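Local structure of elicitor protein Hrip2 (Magnaporthe oryzae, 5FID) at residues V18-Y23 against F40-R45; G76-S81 against L127-E132; C12-Y17 against V53-T58; A99-F104 against Y123-P128. The protein is a protein elicitor of the rice blast fungus, of the Bys1 family, and probably triggers defence responses in the host plant. The protein carries 1 engineered substitution. One frame throughout, in Å; residues are numbered along the deposited sequence.

Contact 1. Residues V18-Y23 against F40-R45; sequences VQSFPY and FSEDFR
With CG1 of V18 anti to the backbone N (chi1 180°) and CG of F40 likewise anti (chi1 162°), the methyl of one strand is set squarely over the ring of the other. V18 CG1 stands 3.6 Å from the centroid of the F40 ring, close to its normal, a CH-pi contact above the middle of the face.

Farther along, the pairing turns polar. E42 CG sits between its own backbone N and carbonyl carbon, and the rest of the chain runs out extended toward S20. S20 OG donates to E42 OE2 (2.8 Å) on the syn side of the carboxylate; the same OG also bonds to S49, and OE2 to the hydroxyl of Y67. R45 grips the other oxygen side-on: its NE lies 3.1 Å from E42 OE1, its NH2 lies 3.3 Å from the same atom, and both come from one face of the carboxylate. That salt bridge, two nitrogens on one oxygen, holds the guanidinium, whose NH1 passes 3.5 Å from P22 CG.

The two segments run in nearly the same direction, 3° apart, yet their strands belong to different sheets, and the side chains meet between them: the face-to-face packing of a beta sandwich.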
loop_
_atom_site.group_PDB
_atom_site.type_symbol
_atom_site.label_atom_id
_atom_site.label_comp_id
_atom_site.label_asym_id
_atom_site.label_seq_id
_atom_site.Cartn_x
_atom_site.Cartn_y
_atom_site.Cartn_z
ATOM N N VAL A 18 -15.470 16.628 9.730
ATOM C CA VAL A 18 -14.691 15.399 9.726
ATOM C C VAL A 18 -15.295 14.426 10.725
ATOM O O VAL A 18 -15.699 14.830 11.813
ATOM C CB VAL A 18 -13.224 15.690 10.124
ATOM C CG1 VAL A 18 -12.397 14.404 10.135
ATOM C CG2 VAL A 18 -12.600 16.690 9.165
ATOM N N GLN A 19 -15.387 13.149 10.353
ATOM C CA GLN A 19 -15.850 12.126 11.291
ATOM C C GLN A 19 -15.275 10.751 10.945
ATOM O O GLN A 19 -15.158 10.381 9.763
ATOM C CB GLN A 19 -17.384 12.069 11.351
ATOM C CG GLN A 19 -17.929 11.256 12.517
ATOM C CD GLN A 19 -19.442 11.324 12.628
ATOM O OE1 GLN A 19 -20.129 11.682 11.669
ATOM N NE2 GLN A 19 -19.972 10.990 13.813
ATOM N N SER A 20 -14.911 10.000 11.983
ATOM C CA SER A 20 -14.272 8.695 11.814
ATOM C C SER A 20 -15.252 7.553 12.044
ATOM O O SER A 20 -16.040 7.570 12.998
ATOM C CB SER A 20 -13.083 8.553 12.770
ATOM O OG SER A 20 -12.330 7.381 12.473
ATOM N N PHE A 21 -15.190 6.563 11.157
ATOM C CA PHE A 21 -16.112 5.438 11.167
ATOM C C PHE A 21 -15.319 4.146 11.260
ATOM O O PHE A 21 -14.885 3.611 10.234
ATOM C CB PHE A 21 -16.934 5.452 9.874
ATOM C CG PHE A 21 -17.809 6.655 9.744
ATOM C CD1 PHE A 21 -17.279 7.878 9.364
ATOM C CD2 PHE A 21 -19.160 6.575 10.029
ATOM C CE1 PHE A 21 -18.075 9.000 9.275
ATOM C CE2 PHE A 21 -19.962 7.692 9.927
ATOM C CZ PHE A 21 -19.423 8.904 9.548
ATOM N N PRO A 22 -15.126 3.642 12.493
ATOM C CA PRO A 22 -14.287 2.473 12.769
ATOM C C PRO A 22 -14.683 1.250 11.944
ATOM O O PRO A 22 -15.880 0.974 11.796
ATOM C CB PRO A 22 -14.540 2.205 14.252
ATOM C CG PRO A 22 -14.908 3.542 14.818
ATOM C CD PRO A 22 -15.697 4.219 13.725
ATOM N N TYR A 23 -13.694 0.533 11.415
ATOM C CA TYR A 23 -13.974 -0.667 10.634
ATOM C C TYR A 23 -14.652 -1.758 11.453
ATOM O O TYR A 23 -15.388 -2.582 10.899
ATOM C CB TYR A 23 -12.689 -1.223 10.002
ATOM C CG TYR A 23 -12.193 -0.447 8.801
ATOM C CD1 TYR A 23 -13.085 0.106 7.900
ATOM C CD2 TYR A 23 -10.835 -0.275 8.566
ATOM C CE1 TYR A 23 -12.641 0.816 6.792
ATOM C CE2 TYR A 23 -10.376 0.446 7.458
ATOM C CZ TYR A 23 -11.292 0.986 6.579
ATOM O OH TYR A 23 -10.868 1.690 5.470
ATOM N N PHE A 40 -8.250 18.299 12.914
ATOM C CA PHE A 40 -8.863 17.139 13.542
ATOM C C PHE A 40 -7.775 16.126 13.874
ATOM O O PHE A 40 -6.826 15.949 13.111
ATOM C CB PHE A 40 -9.862 16.503 12.568
ATOM C CG PHE A 40 -10.243 15.081 12.917
ATOM C CD1 PHE A 40 -11.329 14.823 13.739
ATOM C CD2 PHE A 40 -9.532 14.008 12.401
ATOM C CE1 PHE A 40 -11.690 13.509 14.053
ATOM C CE2 PHE A 40 -9.886 12.702 12.712
ATOM C CZ PHE A 40 -10.967 12.459 13.538
ATOM N N SER A 41 -7.905 15.431 14.996
ATOM C CA SER A 41 -7.033 14.285 15.231
ATOM C C SER A 41 -7.709 13.229 16.081
ATOM O O SER A 41 -8.570 13.542 16.900
ATOM C CB SER A 41 -5.714 14.719 15.872
ATOM O OG SER A 41 -5.939 15.258 17.155
ATOM N N GLU A 42 -7.319 11.976 15.881
ATOM C CA GLU A 42 -7.774 10.897 16.754
ATOM C C GLU A 42 -6.650 9.895 16.932
ATOM O O GLU A 42 -5.793 9.762 16.065
ATOM C CB GLU A 42 -9.005 10.194 16.165
ATOM C CG GLU A 42 -8.727 9.375 14.901
ATOM C CD GLU A 42 -9.949 8.568 14.475
ATOM O OE1 GLU A 42 -11.046 8.823 15.035
ATOM O OE2 GLU A 42 -9.828 7.675 13.600
ATOM N N ASP A 43 -6.636 9.203 18.068
ATOM C CA ASP A 43 -5.728 8.080 18.226
ATOM C C ASP A 43 -6.073 7.012 17.210
ATOM O O ASP A 43 -7.252 6.807 16.905
ATOM C CB ASP A 43 -5.874 7.454 19.608
ATOM C CG ASP A 43 -5.428 8.365 20.710
ATOM O OD1 ASP A 43 -4.920 9.471 20.419
ATOM O OD2 ASP A 43 -5.571 7.959 21.883
ATOM N N PHE A 44 -5.053 6.319 16.709
ATOM C CA PHE A 44 -5.260 5.174 15.830
ATOM C C PHE A 44 -6.188 4.158 16.470
ATOM O O PHE A 44 -5.949 3.691 17.595
ATOM C CB PHE A 44 -3.932 4.473 15.541
ATOM C CG PHE A 44 -3.356 4.780 14.191
ATOM C CD1 PHE A 44 -3.576 6.004 13.583
ATOM C CD2 PHE A 44 -2.587 3.831 13.530
ATOM C CE1 PHE A 44 -3.030 6.277 12.335
ATOM C CE2 PHE A 44 -2.048 4.094 12.281
ATOM C CZ PHE A 44 -2.268 5.319 11.687
ATOM N N ARG A 45 -7.240 3.800 15.745
ATOM C CA ARG A 45 -8.154 2.779 16.210
ATOM C C ARG A 45 -7.587 1.443 15.794
ATOM O O ARG A 45 -7.103 1.297 14.675
ATOM C CB ARG A 45 -9.544 2.999 15.624
ATOM C CG ARG A 45 -10.181 4.286 16.121
ATOM C CD ARG A 45 -11.397 4.669 15.307
ATOM N NE ARG A 45 -11.903 5.966 15.743
ATOM C CZ ARG A 45 -12.724 6.139 16.771
ATOM N NH1 ARG A 45 -13.144 5.096 17.469
ATOM N NH2 ARG A 45 -13.124 7.360 17.095
#

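Contact 2. Residues G76-S81 against L127-E132; sequences GYYELS and LPINVE
I129 meets G76 and Y78 through the far end of its longer branch. Its CB points toward strand 75-81, and CG1 leaves it between the backbone N and the carbonyl carbon (chi1 60°). From there the branch extends with chi2 174°, which carries CD1 across to strand 75-81 of the facing sheet. This terminal methyl is the part that touches: it lies 3.9 Å from G76 CA, about as close to the glycine carbonyl carbon, and 4.0 Å from Y78 CD1, approaching the tyrosine ring obliquely.

G76 has no side chain, and its backbone is packed from two directions. Beside the isoleucine methyl, L127 brings in CD2, which comes to 3.3 Å from G76 N, so both methyls lie against bare backbone. The amide itself is taken up by the backbone of C125 in the adjacent strand.

The packing, with no hydrogen bond across it, joins the two sheets of a beta sandwich: strand 75-81 belongs to the antiparallel sheet, while the chain from L127 onward crosses over to enter strand 131-135 of the mixed one, passing through a cis peptide bond before P128.

Where that second strand begins, V131 straddles the base of Y78. Its CG1 is 3.9 Å from Y78 CB and its CG2 is 4.0 Å from the same carbon. V131 also touches L95 and F44. Beyond its CB, Y78 ends in a hydroxyl that is hydrogen-bonded to the carbonyl oxygen of Q102.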
loop_
_atom_site.group_PDB
_atom_site.type_symbol
_atom_site.label_atom_id
_atom_site.label_comp_id
_atom_site.label_asym_id
_atom_site.label_seq_id
_atom_site.Cartn_x
_atom_site.Cartn_y
_atom_site.Cartn_z
ATOM N N GLY A 76 1.642 0.143 8.626
ATOM C CA GLY A 76 0.407 0.901 8.688
ATOM C C GLY A 76 0.007 1.193 7.255
ATOM O O GLY A 76 0.878 1.424 6.420
ATOM N N TYR A 77 -1.292 1.174 6.965
ATOM C CA TYR A 77 -1.773 1.371 5.607
ATOM C C TYR A 77 -2.669 2.603 5.570
ATOM O O TYR A 77 -3.380 2.877 6.530
ATOM C CB TYR A 77 -2.528 0.125 5.140
ATOM C CG TYR A 77 -1.700 -1.152 5.218
ATOM C CD1 TYR A 77 -0.733 -1.442 4.261
ATOM C CD2 TYR A 77 -1.880 -2.061 6.249
ATOM C CE1 TYR A 77 0.023 -2.616 4.330
ATOM C CE2 TYR A 77 -1.125 -3.222 6.325
ATOM C CZ TYR A 77 -0.183 -3.495 5.365
ATOM O OH TYR A 77 0.560 -4.656 5.446
ATOM N N TYR A 78 -2.623 3.354 4.474
ATOM C CA TYR A 78 -3.359 4.611 4.380
ATOM C C TYR A 78 -3.797 4.845 2.940
ATOM O O TYR A 78 -3.060 4.549 1.997
ATOM C CB TYR A 78 -2.506 5.795 4.873
ATOM C CG TYR A 78 -1.092 5.731 4.354
ATOM C CD1 TYR A 78 -0.147 4.927 4.975
ATOM C CD2 TYR A 78 -0.707 6.447 3.232
ATOM C CE1 TYR A 78 1.143 4.833 4.493
ATOM C CE2 TYR A 78 0.583 6.363 2.750
ATOM C CZ TYR A 78 1.500 5.553 3.382
ATOM O OH TYR A 78 2.793 5.454 2.893
ATOM N N GLU A 79 -5.001 5.383 2.782
ATOM C CA GLU A 79 -5.598 5.588 1.471
ATOM C C GLU A 79 -6.261 6.954 1.450
ATOM O O GLU A 79 -7.029 7.288 2.354
ATOM C CB GLU A 79 -6.650 4.509 1.209
ATOM C CG GLU A 79 -7.465 4.685 -0.080
ATOM C CD GLU A 79 -8.491 3.578 -0.285
ATOM O OE1 GLU A 79 -8.783 2.832 0.683
ATOM O OE2 GLU A 79 -9.015 3.444 -1.422
ATOM N N LEU A 80 -5.953 7.741 0.428
ATOM C CA LEU A 80 -6.621 9.022 0.212
ATOM C C LEU A 80 -7.597 8.830 -0.940
ATOM O O LEU A 80 -7.184 8.736 -2.091
ATOM C CB LEU A 80 -5.596 10.107 -0.133
ATOM C CG LEU A 80 -6.163 11.513 -0.363
ATOM C CD1 LEU A 80 -6.806 12.040 0.910
ATOM C CD2 LEU A 80 -5.060 12.463 -0.828
ATOM N N SER A 81 -8.895 8.770 -0.634
ATOM C CA SER A 81 -9.875 8.316 -1.625
ATOM C C SER A 81 -10.907 9.358 -2.016
ATOM O O SER A 81 -11.475 10.033 -1.159
ATOM C CB SER A 81 -10.597 7.075 -1.110
ATOM O OG SER A 81 -11.586 6.638 -2.029
ATOM N N LEU A 127 5.594 0.743 10.836
ATOM C CA LEU A 127 5.069 1.381 12.039
ATOM C C LEU A 127 6.225 1.854 12.917
ATOM O O LEU A 127 7.325 1.291 12.847
ATOM C CB LEU A 127 4.206 0.383 12.819
ATOM C CG LEU A 127 2.958 -0.139 12.111
ATOM C CD1 LEU A 127 2.269 -1.208 12.945
ATOM C CD2 LEU A 127 2.011 1.028 11.835
ATOM N N PRO A 128 5.993 2.888 13.750
ATOM C CA PRO A 128 4.755 3.666 13.864
ATOM C C PRO A 128 4.710 4.830 12.878
ATOM O O PRO A 128 5.754 5.348 12.464
ATOM C CB PRO A 128 4.821 4.213 15.290
ATOM C CG PRO A 128 6.276 4.380 15.551
ATOM C CD PRO A 128 6.962 3.245 14.801
ATOM N N ILE A 129 3.498 5.214 12.489
ATOM C CA ILE A 129 3.287 6.351 11.611
ATOM C C ILE A 129 2.152 7.182 12.175
ATOM O O ILE A 129 1.335 6.674 12.946
ATOM C CB ILE A 129 2.894 5.907 10.191
ATOM C CG1 ILE A 129 1.598 5.097 10.217
ATOM C CG2 ILE A 129 4.004 5.083 9.560
ATOM C CD1 ILE A 129 1.062 4.730 8.822
ATOM N N ASN A 130 2.121 8.461 11.815
ATOM C CA ASN A 130 0.912 9.265 11.958
ATOM C C ASN A 130 0.388 9.416 10.543
ATOM O O ASN A 130 1.167 9.671 9.633
ATOM C CB ASN A 130 1.217 10.656 12.539
ATOM C CG ASN A 130 1.479 10.640 14.038
ATOM O OD1 ASN A 130 1.047 9.739 14.759
ATOM N ND2 ASN A 130 2.165 11.670 14.521
ATOM N N VAL A 131 -0.908 9.217 10.336
ATOM C CA VAL A 131 -1.487 9.417 9.006
ATOM C C VAL A 131 -2.044 10.830 8.971
ATOM O O VAL A 131 -3.015 11.139 9.656
ATOM C CB VAL A 131 -2.582 8.382 8.692
ATOM C CG1 VAL A 131 -3.241 8.682 7.354
ATOM C CG2 VAL A 131 -1.973 6.992 8.644
ATOM N N GLU A 132 -1.408 11.693 8.180
ATOM C CA GLU A 132 -1.594 13.129 8.311
ATOM C C GLU A 132 -1.986 13.748 6.982
ATOM O O GLU A 132 -1.216 13.717 6.018
ATOM C CB GLU A 132 -0.304 13.755 8.846
ATOM C CG GLU A 132 -0.385 15.233 9.150
ATOM C CD GLU A 132 0.845 15.725 9.898
ATOM O OE1 GLU A 132 1.820 14.944 10.064
ATOM O OE2 GLU A 132 0.842 16.892 10.327
#

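Contact 3. Residues C12-Y17 against V53-T58; sequences CQDTVY and VSKTKT
The ring of Y17 is laid against backbone as much as against side chain: K57 N sits over one face, 3.5 Å from Y17 CD2, and T56 C comes within 3.3 Å of that same ring carbon. Across the same ring runs the aliphatic start of K57, whose CB is 4.0 Å from the Y17 centroid, a CH-pi contact over the face. K57 CG is anti to the backbone N (chi1 -153°), which lays it against CD1 and CE1 of Y17 before the rest of the chain leaves the ring.

Behind the ring, Y17 and S54 form a hydrogen-bonded antiparallel pair. Y17 N gives a nearly straight bond to S54 O (2.8 Å, 169° at the hydrogen), and S54 N returns one to Y17 O at 3.0 Å. Just beyond, the strands part, and a water donates to both T15 O and K55 O. K55 NZ reaches D14 OD2 in a weak salt bridge of 3.3 Å; the ammonium also bonds to the carbonyl of P87.

S54 OG accepts from T56 N (3.1 Å, 172° at the hydrogen). The arrangement is the end of an antiparallel strand pair, with an ST turn where strand 49-54 gives way to loop.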
loop_
_atom_site.group_PDB
_atom_site.type_symbol
_atom_site.label_atom_id
_atom_site.label_comp_id
_atom_site.label_asym_id
_atom_site.label_seq_id
_atom_site.Cartn_x
_atom_site.Cartn_y
_atom_site.Cartn_z
ATOM N N CYS A 12 -8.069 25.022 4.220
ATOM C CA CYS A 12 -8.978 25.651 3.256
ATOM C C CYS A 12 -9.635 26.900 3.819
ATOM O O CYS A 12 -9.603 27.138 5.019
ATOM C CB CYS A 12 -10.090 24.681 2.820
ATOM S SG CYS A 12 -9.545 23.034 2.282
ATOM N N GLN A 13 -10.250 27.689 2.947
ATOM C CA GLN A 13 -10.969 28.881 3.392
ATOM C C GLN A 13 -12.324 28.517 3.967
ATOM O O GLN A 13 -12.987 29.342 4.599
ATOM C CB GLN A 13 -11.174 29.831 2.219
ATOM C CG GLN A 13 -9.897 30.243 1.546
ATOM C CD GLN A 13 -9.416 31.586 2.004
ATOM O OE1 GLN A 13 -8.547 31.674 2.885
ATOM N NE2 GLN A 13 -9.972 32.661 1.411
ATOM N N ASP A 14 -12.735 27.278 3.734
ATOM C CA ASP A 14 -14.062 26.829 4.112
ATOM C C ASP A 14 -14.048 26.085 5.435
ATOM O O ASP A 14 -13.046 25.477 5.806
ATOM C CB ASP A 14 -14.643 25.915 3.028
ATOM C CG ASP A 14 -14.879 26.643 1.721
ATOM O OD1 ASP A 14 -15.211 27.847 1.761
ATOM O OD2 ASP A 14 -14.726 26.019 0.657
ATOM N N THR A 15 -15.168 26.151 6.143
ATOM C CA THR A 15 -15.408 25.264 7.271
ATOM C C THR A 15 -15.551 23.857 6.688
ATOM O O THR A 15 -16.219 23.661 5.666
ATOM C CB THR A 15 -16.695 25.670 8.015
ATOM O OG1 THR A 15 -16.547 26.998 8.545
ATOM C CG2 THR A 15 -16.998 24.719 9.161
ATOM N N VAL A 16 -14.915 22.871 7.312
ATOM C CA VAL A 16 -15.087 21.482 6.882
ATOM C C VAL A 16 -15.543 20.610 8.044
ATOM O O VAL A 16 -15.421 21.001 9.205
ATOM C CB VAL A 16 -13.795 20.901 6.273
ATOM C CG1 VAL A 16 -13.257 21.815 5.195
ATOM C CG2 VAL A 16 -12.755 20.692 7.346
ATOM N N TYR A 17 -16.084 19.436 7.727
ATOM C CA TYR A 17 -16.595 18.526 8.744
ATOM C C TYR A 17 -15.898 17.188 8.603
ATOM O O TYR A 17 -15.725 16.688 7.490
ATOM C CB TYR A 17 -18.114 18.379 8.612
ATOM C CG TYR A 17 -18.805 19.710 8.754
ATOM C CD1 TYR A 17 -19.274 20.145 9.981
ATOM C CD2 TYR A 17 -18.939 20.558 7.666
ATOM C CE1 TYR A 17 -19.890 21.396 10.113
ATOM C CE2 TYR A 17 -19.555 21.796 7.790
ATOM C CZ TYR A 17 -20.024 22.207 9.009
ATOM O OH TYR A 17 -20.627 23.451 9.113
ATOM N N VAL A 53 -14.498 13.369 5.132
ATOM C CA VAL A 53 -14.155 14.788 5.138
ATOM C C VAL A 53 -15.033 15.479 4.108
ATOM O O VAL A 53 -15.011 15.135 2.931
ATOM C CB VAL A 53 -12.675 15.013 4.753
ATOM C CG1 VAL A 53 -12.318 16.483 4.862
ATOM C CG2 VAL A 53 -11.757 14.179 5.649
ATOM N N SER A 54 -15.814 16.456 4.545
ATOM C CA SER A 54 -16.811 17.046 3.666
ATOM C C SER A 54 -16.958 18.521 3.990
ATOM O O SER A 54 -16.455 18.978 5.008
ATOM C CB SER A 54 -18.134 16.298 3.844
ATOM O OG SER A 54 -19.203 16.939 3.189
ATOM N N LYS A 55 -17.615 19.276 3.113
ATOM C CA LYS A 55 -17.911 20.671 3.415
ATOM C C LYS A 55 -19.319 20.847 3.983
ATOM O O LYS A 55 -19.760 21.972 4.221
ATOM C CB LYS A 55 -17.734 21.542 2.173
ATOM C CG LYS A 55 -16.293 21.718 1.742
ATOM C CD LYS A 55 -16.248 22.556 0.476
ATOM C CE LYS A 55 -14.851 22.629 -0.065
ATOM N NZ LYS A 55 -14.827 23.362 -1.359
ATOM N N THR A 56 -20.031 19.741 4.184
ATOM C CA THR A 56 -21.332 19.798 4.858
ATOM C C THR A 56 -21.351 18.944 6.114
ATOM O O THR A 56 -20.663 17.923 6.205
ATOM C CB THR A 56 -22.525 19.397 3.936
ATOM O OG1 THR A 56 -22.320 18.074 3.422
ATOM C CG2 THR A 56 -22.654 20.370 2.786
ATOM N N LYS A 57 -22.153 19.367 7.080
ATOM C CA LYS A 57 -22.294 18.633 8.326
ATOM C C LYS A 57 -22.936 17.267 8.120
ATOM O O LYS A 57 -22.740 16.353 8.917
ATOM C CB LYS A 57 -23.106 19.451 9.331
ATOM C CG LYS A 57 -22.768 19.112 10.760
ATOM C CD LYS A 57 -23.395 20.086 11.740
ATOM C CE LYS A 57 -22.893 19.804 13.153
ATOM N NZ LYS A 57 -23.451 20.754 14.159
ATOM N N THR A 58 -23.697 17.118 7.042
ATOM C CA THR A 58 -24.297 15.828 6.736
ATOM C C THR A 58 -23.315 14.875 6.054
ATOM O O THR A 58 -23.670 13.731 5.769
ATOM C CB THR A 58 -25.552 15.975 5.865
ATOM O OG1 THR A 58 -25.225 16.731 4.694
ATOM C CG2 THR A 58 -26.644 16.697 6.636
HETATM O O HOH W 1 -18.501 24.522 4.601
#

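Contact 4. Residues A99-F104 against Y123-P128; sequences AGCQDF and YGCPLP
Y123 lies between Q102 of the loop, over one face of its ring, and F104 at the start of strand 104-106, set at a slant beside it. The glutamine comes flat: its amide plane is only 21° from the tyrosine ring, and Q102 CG stands 4.0 Å from the Y123 centroid, a CH-pi contact near the ring normal. Q102 NE2 continues in the same layer and ends 3.6 Å from Y123 OH, a packing contact and not a hydrogen bond. The other end of the amide, OE1, makes a weak hydrogen bond to Y123 of the second subunit.

F104 is turned differently. Its plane makes 54° with that of Y123 and the centroids are 4.9 Å apart, an oblique pair. The closest atoms are F104 CE2 and Y123 CD2 at 3.4 Å, and Y123 CE2 sits over the phenylalanine face toward its rim. A water ties the hydroxyl end down, 2.6 Å from Y123 OH and donating to D103 O.

Strand 123-126 is the outermost of the antiparallel sheet within this chain, and the loop on its way to strand 104-106 is bound to it covalently by a disulfide. C101 SG and C125 SG are 2.0 Å apart with a torsion of 74° about the S-S bond. C125 SG is anti to its backbone N, C101 SG beside its own, which turns the two sulfurs toward each other. P126 CD packs against the sulfur of C101 at 3.5 Å.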
loop_
_atom_site.group_PDB
_atom_site.type_symbol
_atom_site.label_atom_id
_atom_site.label_comp_id
_atom_site.label_asym_id
_atom_site.label_seq_id
_atom_site.Cartn_x
_atom_site.Cartn_y
_atom_site.Cartn_z
ATOM N N ALA A 99 8.182 10.504 7.023
ATOM C CA ALA A 99 9.276 10.234 6.090
ATOM C C ALA A 99 9.438 8.752 5.729
ATOM O O ALA A 99 9.051 7.850 6.497
ATOM C CB ALA A 99 10.575 10.777 6.646
ATOM N N GLY A 100 10.010 8.502 4.553
ATOM C CA GLY A 100 10.471 7.168 4.204
ATOM C C GLY A 100 9.477 6.254 3.499
ATOM O O GLY A 100 9.762 5.067 3.313
ATOM N N CYS A 101 8.320 6.786 3.111
ATOM C CA CYS A 101 7.280 5.972 2.476
ATOM C C CYS A 101 6.531 6.769 1.416
ATOM O O CYS A 101 6.510 7.998 1.471
ATOM C CB CYS A 101 6.290 5.457 3.523
ATOM S SG CYS A 101 7.029 4.437 4.821
ATOM N N GLN A 102 5.903 6.077 0.470
ATOM C CA GLN A 102 5.139 6.748 -0.582
ATOM C C GLN A 102 3.969 7.551 0.004
ATOM O O GLN A 102 3.253 7.068 0.890
ATOM C CB GLN A 102 4.643 5.739 -1.633
ATOM C CG GLN A 102 4.194 6.386 -2.948
ATOM C CD GLN A 102 4.406 5.497 -4.170
ATOM O OE1 GLN A 102 5.109 4.485 -4.111
ATOM N NE2 GLN A 102 3.796 5.877 -5.293
ATOM N N ASP A 103 3.809 8.785 -0.479
ATOM C CA ASP A 103 2.788 9.713 0.009
ATOM C C ASP A 103 1.757 9.976 -1.078
ATOM O O ASP A 103 1.906 9.536 -2.221
ATOM C CB ASP A 103 3.416 11.077 0.367
ATOM C CG ASP A 103 4.273 11.034 1.623
ATOM O OD1 ASP A 103 4.531 9.931 2.140
ATOM O OD2 ASP A 103 4.718 12.112 2.085
ATOM N N PHE A 104 0.724 10.725 -0.714
ATOM C CA PHE A 104 -0.151 11.354 -1.690
ATOM C C PHE A 104 0.177 12.837 -1.690
ATOM O O PHE A 104 0.183 13.483 -0.632
ATOM C CB PHE A 104 -1.617 11.207 -1.283
ATOM C CG PHE A 104 -2.174 9.819 -1.441
ATOM C CD1 PHE A 104 -2.878 9.467 -2.588
ATOM C CD2 PHE A 104 -2.042 8.882 -0.430
ATOM C CE1 PHE A 104 -3.423 8.200 -2.732
ATOM C CE2 PHE A 104 -2.587 7.609 -0.573
ATOM C CZ PHE A 104 -3.276 7.271 -1.725
ATOM N N TYR A 123 -1.333 2.741 0.294
ATOM C CA TYR A 123 0.092 2.580 0.564
ATOM C C TYR A 123 0.365 2.057 1.964
ATOM O O TYR A 123 -0.406 2.326 2.891
ATOM C CB TYR A 123 0.848 3.894 0.350
ATOM C CG TYR A 123 0.688 4.470 -1.033
ATOM C CD1 TYR A 123 1.139 3.786 -2.150
ATOM C CD2 TYR A 123 0.102 5.704 -1.222
ATOM C CE1 TYR A 123 0.997 4.318 -3.424
ATOM C CE2 TYR A 123 -0.047 6.240 -2.489
ATOM C CZ TYR A 123 0.400 5.540 -3.582
ATOM O OH TYR A 123 0.255 6.081 -4.837
ATOM N N GLY A 124 1.464 1.313 2.098
ATOM C CA GLY A 124 1.935 0.819 3.382
ATOM C C GLY A 124 3.258 1.449 3.809
ATOM O O GLY A 124 4.060 1.882 2.974
ATOM N N CYS A 125 3.491 1.488 5.120
ATOM C CA CYS A 125 4.679 2.110 5.679
ATOM C C CYS A 125 4.966 1.459 7.033
ATOM O O CYS A 125 4.035 1.177 7.785
ATOM C CB CYS A 125 4.405 3.608 5.864
ATOM S SG CYS A 125 5.783 4.622 6.408
ATOM N N PRO A 126 6.253 1.219 7.351
ATOM C CA PRO A 126 6.634 0.647 8.648
ATOM C C PRO A 126 6.113 1.447 9.835
ATOM O O PRO A 126 6.199 2.681 9.847
ATOM C CB PRO A 126 8.155 0.741 8.628
ATOM C CG PRO A 126 8.508 0.608 7.179
ATOM C CD PRO A 126 7.405 1.338 6.440
ATOM N N LEU A 127 5.594 0.743 10.836
ATOM C CA LEU A 127 5.069 1.381 12.039
ATOM C C LEU A 127 6.225 1.854 12.917
ATOM O O LEU A 127 7.325 1.291 12.847
ATOM C CB LEU A 127 4.206 0.383 12.819
ATOM C CG LEU A 127 2.958 -0.139 12.111
ATOM C CD1 LEU A 127 2.269 -1.208 12.945
ATOM C CD2 LEU A 127 2.011 1.028 11.835
ATOM N N PRO A 128 5.993 2.888 13.750
ATOM C CA PRO A 128 4.755 3.666 13.864
ATOM C C PRO A 128 4.710 4.830 12.878
ATOM O O PRO A 128 5.754 5.348 12.464
ATOM C CB PRO A 128 4.821 4.213 15.290
ATOM C CG PRO A 128 6.276 4.380 15.551
ATOM C CD PRO A 128 6.962 3.245 14.801
HETATM O O HOH W 2 0.865 8.570 -4.782
#

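Overall arrangement
Along the chain contact 3 comes first and closes a loop within which contact 1 is nested; contacts 2 and 4 open later, in that order, and end on the same part of the chain, sharing L127 and P128. Contacts 1 and 3 both use strand 16-22, with centres about 16 Å apart, whereas contacts 2 and 4 lie about 7 Å apart on neighbouring strands 75-81 and 123-126. Contacts 1 and 2 join the two sheets of the sandwich and touch where F44 meets V131. Contacts 3 and 4 have centres about 27 Å apart, across the chain's centre. Contacts 2 and 4 meet the second subunit, contact 1 through Y23 alone, so that region probably forms much of the interface.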